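Local atomic coordinates of Cyclo(L-tyrosyl-L-tyrosyl) synthase (Mycobacterium tuberculosis, PDB entry 2X9Q), a protein that probably catalyses the ATP-independent formation of cyclo(L-tyrosyl-L-tyrosyl) from two molecules of L-tyrosyl-tRNA(Tyr). Residues A[59-64]-A[75-80]; A[92-97]-A[251-256]; A[98-103]-A[156-161]; A[105-110]-A[162-167]. All coordinates share one frame; numbering follows the deposited sequence.

Contact 1. Residues A[59-64]-A[75-80]; sequences TAQEGF and IIHTEG
Thr-59 and His-77 have the nearest CA atoms across the contact, 10.6 Å apart, so long side chains must span the space between strand 59-61 and helix 71-79. The strand is the first arm of a beta hairpin: a type I' turn from Gln-61 to Phe-64 leads into strand 64-68, both arms lying in the mixed sheet, and helix 71-79 follows. Gly-80, with positive phi, ends that helix. From the helix, CG of His-77 lies opposite the backbone N (chi1 177°), and the imidazole meets the extended Gln-61 chain from the opposite direction, the amide at the ring edge. NE2 of His-77 donates to OE1 of Gln-61 at 2.9 Å; the oxygen lies close to the ring plane, but the bond is bent. The amide is turned steeply, 70° from the ring, and the donor sits above the carbonyl plane instead of on a lone pair. The same OE1 accepts a second bond from NE1 of Trp-105, on helix 96-109, so two ring N-H groups fix this amide. His-77 also packs on Val-66 of the hairpin's second arm. Beside the bond, CG2 of Thr-59 touches the imidazole edge at CE1, 4.0 Å away.

Contact 2. Residues A[92-97]-A[251-256]; sequences SYFSRQ and NCYHQS
The hydroxyl OH of Tyr-253 is hydrogen-bonded to OG of Ser-88, the probable nucleophile, while the same ring is met by Phe-94: CZ of Phe-94 comes to 3.6 Å from CE1 of Tyr-253. That carbon lies near the plane of the Phe-94 ring, and the two side chains cross at about a right angle. Next to it, His-254 stacks face to face on Tyr-93, with ring centroids 4.0 Å apart and planes only 14° from parallel. The two side chains reach past each other in opposite directions, with CE2 of Tyr-93 3.6 Å from ND1 of His-254. A chi1 of 55° swings the imidazole between its own backbone N and carbonyl carbon, and ND1 comes to lie over the centre of the Tyr-253 ring. CE1 of His-254 also touches CZ of Phe-94, at 3.6 Å. On the opposite face of Tyr-93 from the histidine, Arg-98 makes a cation-pi contact. No hydrogen bond links the two segments; aromatic surface joins the loop before helix 96-109 to the end of strand 249-253. Such a cluster at the C-terminal edge of parallel strands is consistent with one wall of the tyrosyl-substrate pocket in this relative of class I aminoacyl-tRNA synthetases.

Contact 3. Residues A[98-103]-A[156-161]; sequences RLRDLG and NELDPA
Leu-158 lays its two methyls on helix 96-109, CD2 over one face of the Arg-100 guanidinium and CD1 against the bare backbone of Gly-103. CD2 of Leu-158 comes to 3.5 Å from NH1 of Arg-100, and CD1 of Leu-158 to 3.7 Å from C of Gly-103. Having no side chain, Gly-103 lets the helices close in here, its CA 7.3 Å from CA of Leu-158. Arg-100 runs out extended from CG to NE, its CG opposite the backbone N (chi1 -166°), and passes across Glu-157 at about a right angle. NH1 of Arg-100 forms a salt bridge to OE1 of Glu-157 at 3.1 Å. With the guanidinium and carboxylate planes 48° apart, NH1 and OE1 make a single contact, not a coplanar two-bond pair. The bridge sits at the outer margin of the contact, where Glu-157 also touches Arg-96, whereas Gly-103 is buried. Leu-104 also touches Leu-158, and Leu-99 packs on Ile-151 and Thr-154 of helix 133-158. The whole is a helix-helix contact between the last turn of helix 133-158 and the middle of helix 96-109, neighbouring crossover helices on one side of a Rossmann-like parallel sheet.

Contact 4. Residues A[105-110]-A[162-167]; sequences WGLTNF and GARLCV
NH2 of Arg-164 donates to two backbone carbonyls at the end of helix 96-109. Its bond to O of Leu-107, 2.9 Å, is nearly straight at 162° and uses a lone pair in the carbonyl plane. The one to O of Phe-110, also 2.9 Å from NH2 of Arg-164, is more bent, at 139°, with the donor tilted from the carbonyl plane. Both oxygens lie close to the guanidinium plane, and NE of the same arginine bonds to O of Asp-111, so three carbonyl oxygens fix its rotation. The positive charge would probably suit the negative end of the helix dipole. In the fold, this closes the C-terminal end of a crossover helix onto the start of strand 165-169, at one margin of the Rossmann-like sheet. A bend at chi3 of Arg-164 turns the guanidinium so that CD2 of Leu-107 covers the centre of one face, 3.8 Å from CZ. CD2 of Leu-107 also meets CB of Leu-165 at 4.0 Å, and Leu-165 continues into Val-155 and Leu-158 of helix 133-158. Within the helix, ND2 of Asn-109 bonds to O of Trp-105 at 2.9 Å; just past it, CE2 of Phe-110 lies over one face of the Trp-105 indole.

Helix 96-109 connects all four contacts: contacts 2, 3 and 4 use it in turn, and contact 1 reaches it through OE1 of Glu-62, 2.7 Å from ND2 of Asn-109. Phe-64 extends contact 1 into contact 3, with CE1 3.6 Å from C of Asp-101. Contacts 3 and 4 are nearest neighbours, centres about 8 Å apart, and OD2 of Asp-159 probably accepts bonds from N of Arg-164 (2.6 Å) and N of Leu-165 (2.9 Å). Only contact 2 borders the probable active site, beside Ser-88; the centre of contact 4 lies about 16 Å from that of contact 2, and the two meet where CH2 of Trp-105 lies 3.6 Å from SG of Cys-252.

Contact 1. Residues A[59-64]-A[75-80]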
loop_
_atom_site.group_PDB
_atom_site.type_symbol
_atom_site.label_atom_id
_atom_site.label_comp_id
_atom_site.label_asym_id
_atom_site.label_seq_id
_atom_site.Cartn_x
_atom_site.Cartn_y
_atom_site.Cartn_z
ATOM N N THR A 59 11.106 14.286 -6.500
ATOM C CA THR A 59 11.764 14.358 -7.787
ATOM C C THR A 59 10.691 14.097 -8.917
ATOM O O THR A 59 9.847 13.188 -8.792
ATOM C CB THR A 59 13.101 13.512 -7.813
ATOM O OG1 THR A 59 13.525 13.307 -9.172
ATOM C CG2 THR A 59 12.955 12.183 -7.249
ATOM N N ALA A 60 10.669 14.967 -9.942
ATOM C CA ALA A 60 9.781 14.815 -11.119
ATOM C C ALA A 60 10.248 13.727 -12.101
ATOM O O ALA A 60 11.389 13.753 -12.555
ATOM C CB ALA A 60 9.611 16.145 -11.833
ATOM N N GLN A 61 9.375 12.724 -12.365
ATOM C CA GLN A 61 9.705 11.592 -13.230
ATOM C C GLN A 61 8.441 11.218 -14.044
ATOM O O GLN A 61 7.390 10.885 -13.461
ATOM C CB GLN A 61 10.114 10.326 -12.413
ATOM C CG GLN A 61 11.240 10.491 -11.458
ATOM C CD GLN A 61 11.763 9.161 -10.943
ATOM O OE1 GLN A 61 11.019 8.282 -10.469
ATOM N NE2 GLN A 61 13.064 9.024 -10.972
ATOM N N GLU A 62 8.536 11.256 -15.378
ATOM C CA GLU A 62 7.455 10.814 -16.284
ATOM C C GLU A 62 6.074 11.220 -15.807
ATOM O O GLU A 62 5.182 10.346 -15.678
ATOM C CB GLU A 62 7.477 9.288 -16.442
ATOM C CG GLU A 62 8.720 8.747 -17.131
ATOM C CD GLU A 62 9.959 8.875 -16.237
ATOM O OE1 GLU A 62 9.862 8.549 -15.028
ATOM O OE2 GLU A 62 11.015 9.304 -16.734
ATOM N N GLY A 63 5.909 12.490 -15.487
ATOM C CA GLY A 63 4.586 13.047 -15.144
ATOM C C GLY A 63 4.146 12.919 -13.669
ATOM O O GLY A 63 3.045 13.371 -13.303
ATOM N N PHE A 64 5.027 12.375 -12.830
ATOM C CA PHE A 64 4.772 12.245 -11.375
ATOM C C PHE A 64 5.786 12.986 -10.488
ATOM O O PHE A 64 6.932 13.092 -10.848
ATOM C CB PHE A 64 4.807 10.735 -11.010
ATOM C CG PHE A 64 3.597 10.023 -11.551
ATOM C CD1 PHE A 64 3.676 9.295 -12.714
ATOM C CD2 PHE A 64 2.373 10.189 -10.947
ATOM C CE1 PHE A 64 2.498 8.692 -13.273
ATOM C CE2 PHE A 64 1.188 9.571 -11.471
ATOM C CZ PHE A 64 1.266 8.831 -12.630
ATOM N N ILE A 75 17.383 6.105 -1.343
ATOM C CA ILE A 75 18.358 5.160 -1.849
ATOM C C ILE A 75 17.663 3.988 -2.538
ATOM O O ILE A 75 18.080 3.529 -3.636
ATOM C CB ILE A 75 19.311 4.661 -0.695
ATOM C CG1 ILE A 75 20.257 5.834 -0.293
ATOM C CG2 ILE A 75 20.114 3.473 -1.212
ATOM C CD1 ILE A 75 21.004 5.523 0.850
ATOM N N ILE A 76 16.611 3.444 -1.893
ATOM C CA ILE A 76 15.892 2.316 -2.531
ATOM C C ILE A 76 15.221 2.675 -3.887
ATOM O O ILE A 76 15.224 1.872 -4.851
ATOM C CB ILE A 76 14.879 1.774 -1.474
ATOM C CG1 ILE A 76 15.691 1.021 -0.378
ATOM C CG2 ILE A 76 13.880 0.879 -2.146
ATOM C CD1 ILE A 76 14.874 0.759 1.035
ATOM N N HIS A 77 14.645 3.866 -3.945
ATOM C CA HIS A 77 14.079 4.381 -5.170
ATOM C C HIS A 77 15.157 4.382 -6.245
ATOM O O HIS A 77 14.912 3.898 -7.353
ATOM C CB HIS A 77 13.627 5.834 -4.953
ATOM C CG HIS A 77 13.071 6.507 -6.189
ATOM N ND1 HIS A 77 13.161 7.864 -6.375
ATOM C CD2 HIS A 77 12.523 6.003 -7.339
ATOM C CE1 HIS A 77 12.604 8.192 -7.535
ATOM N NE2 HIS A 77 12.268 7.078 -8.171
ATOM N N THR A 78 16.329 4.957 -5.933
ATOM C CA THR A 78 17.484 4.961 -6.867
ATOM C C THR A 78 17.997 3.572 -7.248
ATOM O O THR A 78 18.463 3.381 -8.362
ATOM C CB THR A 78 18.672 5.817 -6.229
ATOM O OG1 THR A 78 18.137 7.101 -5.977
ATOM C CG2 THR A 78 19.801 5.977 -7.227
ATOM N N GLU A 79 17.958 2.583 -6.346
ATOM C CA GLU A 79 18.328 1.253 -6.745
ATOM C C GLU A 79 17.426 0.746 -7.933
ATOM O O GLU A 79 17.863 -0.086 -8.733
ATOM C CB GLU A 79 18.149 0.262 -5.607
ATOM C CG GLU A 79 18.927 0.584 -4.345
ATOM C CD GLU A 79 20.370 0.043 -4.406
ATOM O OE1 GLU A 79 20.805 -0.578 -3.450
ATOM O OE2 GLU A 79 21.019 0.173 -5.458
ATOM N N GLY A 80 16.143 1.137 -7.974
ATOM C CA GLY A 80 15.320 0.720 -9.136
ATOM C C GLY A 80 15.111 -0.771 -9.241
ATOM O O GLY A 80 14.999 -1.325 -10.381
#

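Contact 2. Residues A[92-97]-A[251-256]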
loop_
_atom_site.group_PDB
_atom_site.type_symbol
_atom_site.label_atom_id
_atom_site.label_comp_id
_atom_site.label_asym_id
_atom_site.label_seq_id
_atom_site.Cartn_x
_atom_site.Cartn_y
_atom_site.Cartn_z
ATOM N N SER A 92 -11.809 6.951 -7.439
ATOM C CA SER A 92 -11.729 7.463 -8.825
ATOM C C SER A 92 -10.344 7.997 -9.248
ATOM O O SER A 92 -10.092 8.207 -10.417
ATOM C CB SER A 92 -12.737 8.565 -9.065
ATOM O OG SER A 92 -12.480 9.565 -8.072
ATOM N N TYR A 93 -9.438 8.218 -8.316
ATOM C CA TYR A 93 -8.045 8.578 -8.703
ATOM C C TYR A 93 -7.479 7.557 -9.701
ATOM O O TYR A 93 -6.737 7.899 -10.627
ATOM C CB TYR A 93 -7.179 8.632 -7.417
ATOM C CG TYR A 93 -5.729 8.935 -7.702
ATOM C CD1 TYR A 93 -5.301 10.256 -7.938
ATOM C CD2 TYR A 93 -4.760 7.906 -7.727
ATOM C CE1 TYR A 93 -3.912 10.553 -8.184
ATOM C CE2 TYR A 93 -3.435 8.177 -7.962
ATOM C CZ TYR A 93 -2.997 9.499 -8.171
ATOM O OH TYR A 93 -1.638 9.716 -8.432
ATOM N N PHE A 94 -7.812 6.283 -9.512
ATOM C CA PHE A 94 -7.288 5.206 -10.374
ATOM C C PHE A 94 -8.081 5.010 -11.633
ATOM O O PHE A 94 -8.640 3.936 -11.885
ATOM C CB PHE A 94 -7.072 3.859 -9.604
ATOM C CG PHE A 94 -6.101 4.023 -8.422
ATOM C CD1 PHE A 94 -4.718 4.116 -8.671
ATOM C CD2 PHE A 94 -6.576 4.109 -7.088
ATOM C CE1 PHE A 94 -3.794 4.282 -7.594
ATOM C CE2 PHE A 94 -5.688 4.335 -5.985
ATOM C CZ PHE A 94 -4.275 4.383 -6.279
ATOM N N SER A 95 -8.071 6.044 -12.461
ATOM C CA SER A 95 -8.726 5.998 -13.749
ATOM C C SER A 95 -7.845 5.139 -14.648
ATOM O O SER A 95 -6.671 4.845 -14.291
ATOM C CB SER A 95 -8.822 7.449 -14.302
ATOM O OG SER A 95 -7.491 7.836 -14.732
ATOM N N ARG A 96 -8.383 4.742 -15.810
ATOM C CA ARG A 96 -7.579 4.049 -16.802
ATOM C C ARG A 96 -6.325 4.837 -17.203
ATOM O O ARG A 96 -5.244 4.263 -17.364
ATOM C CB ARG A 96 -8.436 3.718 -18.084
ATOM C CG ARG A 96 -9.339 2.456 -17.893
ATOM C CD ARG A 96 -8.538 1.161 -17.995
ATOM N NE ARG A 96 -7.821 1.226 -19.267
ATOM C CZ ARG A 96 -8.379 0.939 -20.449
ATOM N NH1 ARG A 96 -7.681 1.132 -21.573
ATOM N NH2 ARG A 96 -9.641 0.458 -20.512
ATOM N N GLN A 97 -6.473 6.112 -17.457
ATOM C CA GLN A 97 -5.280 6.899 -17.877
ATOM C C GLN A 97 -4.230 6.958 -16.714
ATOM O O GLN A 97 -3.029 6.844 -16.978
ATOM C CB GLN A 97 -5.698 8.350 -18.257
ATOM C CG GLN A 97 -4.511 9.251 -18.828
ATOM C CD GLN A 97 -3.816 8.546 -20.015
ATOM O OE1 GLN A 97 -2.620 8.153 -19.956
ATOM N NE2 GLN A 97 -4.596 8.289 -21.078
ATOM N N ASN A 251 7.400 0.984 -1.926
ATOM C CA ASN A 251 5.946 0.835 -1.880
ATOM C C ASN A 251 5.316 2.209 -2.109
ATOM O O ASN A 251 5.568 3.171 -1.342
ATOM C CB ASN A 251 5.542 0.160 -0.545
ATOM C CG ASN A 251 4.073 -0.310 -0.606
ATOM O OD1 ASN A 251 3.237 0.423 -1.118
ATOM N ND2 ASN A 251 3.773 -1.462 -0.067
ATOM N N CYS A 252 4.559 2.353 -3.224
ATOM C CA CYS A 252 4.172 3.701 -3.689
ATOM C C CYS A 252 2.713 3.989 -3.633
ATOM O O CYS A 252 1.884 3.143 -4.098
ATOM C CB CYS A 252 4.586 3.886 -5.173
ATOM S SG CYS A 252 6.376 3.672 -5.370
ATOM N N TYR A 253 2.358 5.174 -3.127
ATOM C CA TYR A 253 0.925 5.553 -3.094
ATOM C C TYR A 253 0.846 7.040 -3.184
ATOM O O TYR A 253 1.842 7.714 -2.961
ATOM C CB TYR A 253 0.259 5.036 -1.775
ATOM C CG TYR A 253 -1.236 4.892 -1.845
ATOM C CD1 TYR A 253 -1.815 4.048 -2.795
ATOM C CD2 TYR A 253 -2.083 5.627 -0.963
ATOM C CE1 TYR A 253 -3.220 3.933 -2.902
ATOM C CE2 TYR A 253 -3.493 5.511 -1.063
ATOM C CZ TYR A 253 -4.030 4.670 -2.015
ATOM O OH TYR A 253 -5.385 4.494 -2.121
ATOM N N HIS A 254 -0.328 7.569 -3.490
ATOM C CA HIS A 254 -0.452 8.998 -3.677
ATOM C C HIS A 254 -0.730 9.730 -2.363
ATOM O O HIS A 254 -0.935 10.946 -2.401
ATOM C CB HIS A 254 -1.571 9.351 -4.694
ATOM C CG HIS A 254 -2.926 8.770 -4.362
ATOM N ND1 HIS A 254 -3.195 7.433 -4.429
ATOM C CD2 HIS A 254 -4.108 9.371 -4.025
ATOM C CE1 HIS A 254 -4.446 7.199 -4.065
ATOM N NE2 HIS A 254 -5.022 8.361 -3.796
ATOM N N GLN A 255 -0.778 9.012 -1.243
ATOM C CA GLN A 255 -0.891 9.614 0.111
ATOM C C GLN A 255 0.095 8.860 1.001
ATOM O O GLN A 255 0.261 7.668 0.805
ATOM C CB GLN A 255 -2.275 9.313 0.724
ATOM C CG GLN A 255 -3.431 10.022 0.084
ATOM C CD GLN A 255 -4.776 9.349 0.421
ATOM O OE1 GLN A 255 -4.875 8.479 1.305
ATOM N NE2 GLN A 255 -5.813 9.731 -0.316
ATOM N N SER A 256 0.703 9.474 2.030
ATOM C CA SER A 256 1.601 8.630 2.873
ATOM C C SER A 256 0.798 7.583 3.653
ATOM O O SER A 256 -0.339 7.812 4.024
ATOM C CB SER A 256 2.587 9.408 3.774
ATOM O OG SER A 256 1.827 10.318 4.490
#

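Contact 3. Residues A[98-103]-A[156-161]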
loop_
_atom_site.group_PDB
_atom_site.type_symbol
_atom_site.label_atom_id
_atom_site.label_comp_id
_atom_site.label_asym_id
_atom_site.label_seq_id
_atom_site.Cartn_x
_atom_site.Cartn_y
_atom_site.Cartn_z
ATOM N N ARG A 98 -4.688 7.178 -15.464
ATOM C CA ARG A 98 -3.743 7.291 -14.341
ATOM C C ARG A 98 -3.007 5.966 -14.180
ATOM O O ARG A 98 -1.823 5.976 -13.913
ATOM C CB ARG A 98 -4.431 7.621 -13.020
ATOM C CG ARG A 98 -3.419 7.845 -11.796
ATOM C CD ARG A 98 -3.003 9.253 -11.897
ATOM N NE ARG A 98 -4.197 9.961 -11.448
ATOM C CZ ARG A 98 -4.504 11.205 -11.770
ATOM N NH1 ARG A 98 -3.681 11.934 -12.545
ATOM N NH2 ARG A 98 -5.637 11.710 -11.279
ATOM N N LEU A 99 -3.705 4.826 -14.330
ATOM C CA LEU A 99 -3.050 3.510 -14.194
ATOM C C LEU A 99 -2.024 3.315 -15.304
ATOM O O LEU A 99 -0.939 2.752 -15.089
ATOM C CB LEU A 99 -4.072 2.377 -14.204
ATOM C CG LEU A 99 -4.936 2.305 -12.905
ATOM C CD1 LEU A 99 -6.149 1.376 -13.199
ATOM C CD2 LEU A 99 -4.041 1.738 -11.735
ATOM N N ARG A 100 -2.396 3.700 -16.529
ATOM C CA ARG A 100 -1.397 3.627 -17.610
ATOM C C ARG A 100 -0.181 4.511 -17.317
ATOM O O ARG A 100 0.913 4.124 -17.576
ATOM C CB ARG A 100 -2.011 4.075 -18.932
ATOM C CG ARG A 100 -1.166 3.718 -20.146
ATOM C CD ARG A 100 -1.962 4.100 -21.437
ATOM N NE ARG A 100 -0.977 4.259 -22.497
ATOM C CZ ARG A 100 -0.507 3.244 -23.204
ATOM N NH1 ARG A 100 -0.963 1.989 -23.002
ATOM N NH2 ARG A 100 0.412 3.480 -24.116
ATOM N N ASP A 101 -0.403 5.717 -16.857
ATOM C CA ASP A 101 0.703 6.631 -16.606
ATOM C C ASP A 101 1.614 6.028 -15.506
ATOM O O ASP A 101 2.875 5.980 -15.638
ATOM C CB ASP A 101 0.117 7.984 -16.206
ATOM C CG ASP A 101 -0.476 8.747 -17.404
ATOM O OD1 ASP A 101 -0.250 8.280 -18.544
ATOM O OD2 ASP A 101 -1.141 9.781 -17.177
ATOM N N LEU A 102 0.982 5.441 -14.491
ATOM C CA LEU A 102 1.725 4.787 -13.408
ATOM C C LEU A 102 2.555 3.620 -13.888
ATOM O O LEU A 102 3.700 3.372 -13.422
ATOM C CB LEU A 102 0.755 4.314 -12.263
ATOM C CG LEU A 102 0.326 5.437 -11.306
ATOM C CD1 LEU A 102 -0.946 5.028 -10.410
ATOM C CD2 LEU A 102 1.486 5.844 -10.365
ATOM N N GLY A 103 1.936 2.791 -14.723
ATOM C CA GLY A 103 2.615 1.635 -15.292
ATOM C C GLY A 103 3.821 2.090 -16.173
ATOM O O GLY A 103 4.890 1.470 -16.110
ATOM N N ASN A 156 -1.920 -5.647 -19.760
ATOM C CA ASN A 156 -1.959 -6.399 -21.035
ATOM C C ASN A 156 -1.456 -5.456 -22.134
ATOM O O ASN A 156 -0.673 -5.846 -22.983
ATOM C CB ASN A 156 -3.412 -6.862 -21.350
ATOM C CG ASN A 156 -3.851 -8.039 -20.492
ATOM O OD1 ASN A 156 -3.054 -8.659 -19.804
ATOM N ND2 ASN A 156 -5.151 -8.322 -20.493
ATOM N N GLU A 157 -1.889 -4.213 -22.045
ATOM C CA GLU A 157 -1.480 -3.167 -22.954
ATOM C C GLU A 157 -0.005 -2.805 -22.878
ATOM O O GLU A 157 0.679 -2.641 -23.919
ATOM C CB GLU A 157 -2.230 -1.935 -22.557
ATOM C CG GLU A 157 -2.446 -0.954 -23.615
ATOM C CD GLU A 157 -3.805 -0.358 -23.437
ATOM O OE1 GLU A 157 -3.837 0.793 -22.966
ATOM O OE2 GLU A 157 -4.832 -1.059 -23.721
ATOM N N LEU A 158 0.510 -2.652 -21.654
ATOM C CA LEU A 158 1.932 -2.233 -21.481
ATOM C C LEU A 158 2.930 -3.325 -21.529
ATOM O O LEU A 158 4.081 -3.067 -21.860
ATOM C CB LEU A 158 2.134 -1.437 -20.155
ATOM C CG LEU A 158 1.364 -0.134 -20.105
ATOM C CD1 LEU A 158 1.544 0.563 -18.701
ATOM C CD2 LEU A 158 1.823 0.792 -21.240
ATOM N N ASP A 159 2.565 -4.536 -21.122
ATOM C CA ASP A 159 3.540 -5.621 -20.989
ATOM C C ASP A 159 2.833 -6.948 -21.317
ATOM O O ASP A 159 2.710 -7.838 -20.453
ATOM C CB ASP A 159 4.163 -5.640 -19.581
ATOM C CG ASP A 159 5.253 -6.732 -19.407
ATOM O OD1 ASP A 159 5.490 -7.549 -20.336
ATOM O OD2 ASP A 159 5.821 -6.875 -18.286
ATOM N N PRO A 160 2.370 -7.095 -22.590
ATOM C CA PRO A 160 1.662 -8.300 -23.074
ATOM C C PRO A 160 2.343 -9.569 -22.603
ATOM O O PRO A 160 1.713 -10.497 -22.148
ATOM C CB PRO A 160 1.786 -8.189 -24.603
ATOM C CG PRO A 160 1.785 -6.727 -24.897
ATOM C CD PRO A 160 2.445 -6.045 -23.636
ATOM N N ALA A 161 3.659 -9.548 -22.639
ATOM C CA ALA A 161 4.415 -10.723 -22.271
ATOM C C ALA A 161 4.534 -10.993 -20.762
ATOM O O ALA A 161 5.050 -12.054 -20.400
ATOM C CB ALA A 161 5.851 -10.680 -22.965
#

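Contact 4. Residues A[105-110]-A[162-167]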
loop_
_atom_site.group_PDB
_atom_site.type_symbol
_atom_site.label_atom_id
_atom_site.label_comp_id
_atom_site.label_asym_id
_atom_site.label_seq_id
_atom_site.Cartn_x
_atom_site.Cartn_y
_atom_site.Cartn_z
ATOM N N TRP A 105 5.525 4.987 -15.798
ATOM C CA TRP A 105 6.459 5.548 -14.799
ATOM C C TRP A 105 7.172 4.379 -14.177
ATOM O O TRP A 105 8.393 4.398 -14.095
ATOM C CB TRP A 105 5.753 6.332 -13.699
ATOM C CG TRP A 105 6.635 6.584 -12.493
ATOM C CD1 TRP A 105 7.650 7.507 -12.411
ATOM C CD2 TRP A 105 6.595 5.912 -11.223
ATOM N NE1 TRP A 105 8.252 7.417 -11.187
ATOM C CE2 TRP A 105 7.631 6.436 -10.444
ATOM C CE3 TRP A 105 5.770 4.894 -10.663
ATOM C CZ2 TRP A 105 7.860 6.025 -9.126
ATOM C CZ3 TRP A 105 6.045 4.445 -9.362
ATOM C CH2 TRP A 105 7.069 5.010 -8.617
ATOM N N GLY A 106 6.435 3.331 -13.783
ATOM C CA GLY A 106 7.040 2.155 -13.123
ATOM C C GLY A 106 8.074 1.417 -13.977
ATOM O O GLY A 106 9.171 1.023 -13.483
ATOM N N LEU A 107 7.730 1.170 -15.245
ATOM C CA LEU A 107 8.636 0.428 -16.070
ATOM C C LEU A 107 9.855 1.264 -16.452
ATOM O O LEU A 107 10.904 0.695 -16.711
ATOM C CB LEU A 107 7.932 -0.057 -17.337
ATOM C CG LEU A 107 6.960 -1.225 -17.139
ATOM C CD1 LEU A 107 6.187 -1.520 -18.395
ATOM C CD2 LEU A 107 7.586 -2.459 -16.579
ATOM N N THR A 108 9.716 2.570 -16.506
ATOM C CA THR A 108 10.867 3.436 -16.734
ATOM C C THR A 108 11.848 3.382 -15.545
ATOM O O THR A 108 13.069 3.500 -15.756
ATOM C CB THR A 108 10.437 4.857 -17.035
ATOM O OG1 THR A 108 9.557 4.784 -18.164
ATOM C CG2 THR A 108 11.690 5.841 -17.323
ATOM N N ASN A 109 11.340 3.168 -14.311
ATOM C CA ASN A 109 12.181 3.411 -13.160
ATOM C C ASN A 109 12.543 2.205 -12.336
ATOM O O ASN A 109 13.391 2.330 -11.518
ATOM C CB ASN A 109 11.630 4.569 -12.333
ATOM C CG ASN A 109 11.663 5.889 -13.099
ATOM O OD1 ASN A 109 12.694 6.541 -13.141
ATOM N ND2 ASN A 109 10.551 6.298 -13.670
ATOM N N PHE A 110 11.999 1.028 -12.615
ATOM C CA PHE A 110 12.272 -0.182 -11.803
ATOM C C PHE A 110 12.449 -1.414 -12.678
ATOM O O PHE A 110 11.733 -1.532 -13.678
ATOM C CB PHE A 110 11.087 -0.422 -10.817
ATOM C CG PHE A 110 10.818 0.748 -9.928
ATOM C CD1 PHE A 110 11.483 0.859 -8.733
ATOM C CD2 PHE A 110 9.987 1.773 -10.335
ATOM C CE1 PHE A 110 11.276 1.978 -7.889
ATOM C CE2 PHE A 110 9.806 2.925 -9.544
ATOM C CZ PHE A 110 10.409 3.029 -8.327
ATOM N N GLY A 162 4.067 -10.083 -19.871
ATOM C CA GLY A 162 4.145 -10.377 -18.419
ATOM C C GLY A 162 5.585 -10.544 -17.894
ATOM O O GLY A 162 5.850 -11.231 -16.908
ATOM N N ALA A 163 6.512 -9.910 -18.575
ATOM C CA ALA A 163 7.926 -10.041 -18.269
ATOM C C ALA A 163 8.315 -9.189 -17.039
ATOM O O ALA A 163 9.150 -9.620 -16.230
ATOM C CB ALA A 163 8.765 -9.561 -19.502
ATOM N N ARG A 164 7.800 -7.951 -16.954
ATOM C CA ARG A 164 8.262 -7.080 -15.884
ATOM C C ARG A 164 7.161 -6.508 -14.944
ATOM O O ARG A 164 7.453 -6.127 -13.805
ATOM C CB ARG A 164 9.086 -5.950 -16.493
ATOM C CG ARG A 164 10.404 -6.522 -17.209
ATOM C CD ARG A 164 11.069 -5.462 -17.907
ATOM N NE ARG A 164 11.358 -4.371 -17.012
ATOM C CZ ARG A 164 11.209 -3.095 -17.331
ATOM N NH1 ARG A 164 10.824 -2.802 -18.544
ATOM N NH2 ARG A 164 11.458 -2.122 -16.467
ATOM N N LEU A 165 5.935 -6.420 -15.470
ATOM C CA LEU A 165 4.793 -5.781 -14.853
ATOM C C LEU A 165 3.678 -6.794 -14.663
ATOM O O LEU A 165 3.364 -7.558 -15.622
ATOM C CB LEU A 165 4.375 -4.660 -15.766
ATOM C CG LEU A 165 3.084 -4.023 -15.391
ATOM C CD1 LEU A 165 3.332 -3.193 -14.080
ATOM C CD2 LEU A 165 2.818 -3.136 -16.541
ATOM N N CYS A 166 3.167 -6.896 -13.410
ATOM C CA CYS A 166 2.198 -7.919 -13.001
ATOM C C CYS A 166 1.102 -7.234 -12.158
ATOM O O CYS A 166 1.330 -6.140 -11.613
ATOM C CB CYS A 166 2.902 -8.953 -12.133
ATOM S SG CYS A 166 4.081 -10.053 -13.083
ATOM N N VAL A 167 -0.091 -7.833 -12.072
ATOM C CA VAL A 167 -1.156 -7.330 -11.199
ATOM C C VAL A 167 -1.561 -8.505 -10.360
ATOM O O VAL A 167 -1.576 -9.635 -10.837
ATOM C CB VAL A 167 -2.403 -6.788 -11.933
ATOM C CG1 VAL A 167 -2.847 -7.666 -13.152
ATOM C CG2 VAL A 167 -3.619 -6.562 -10.892
#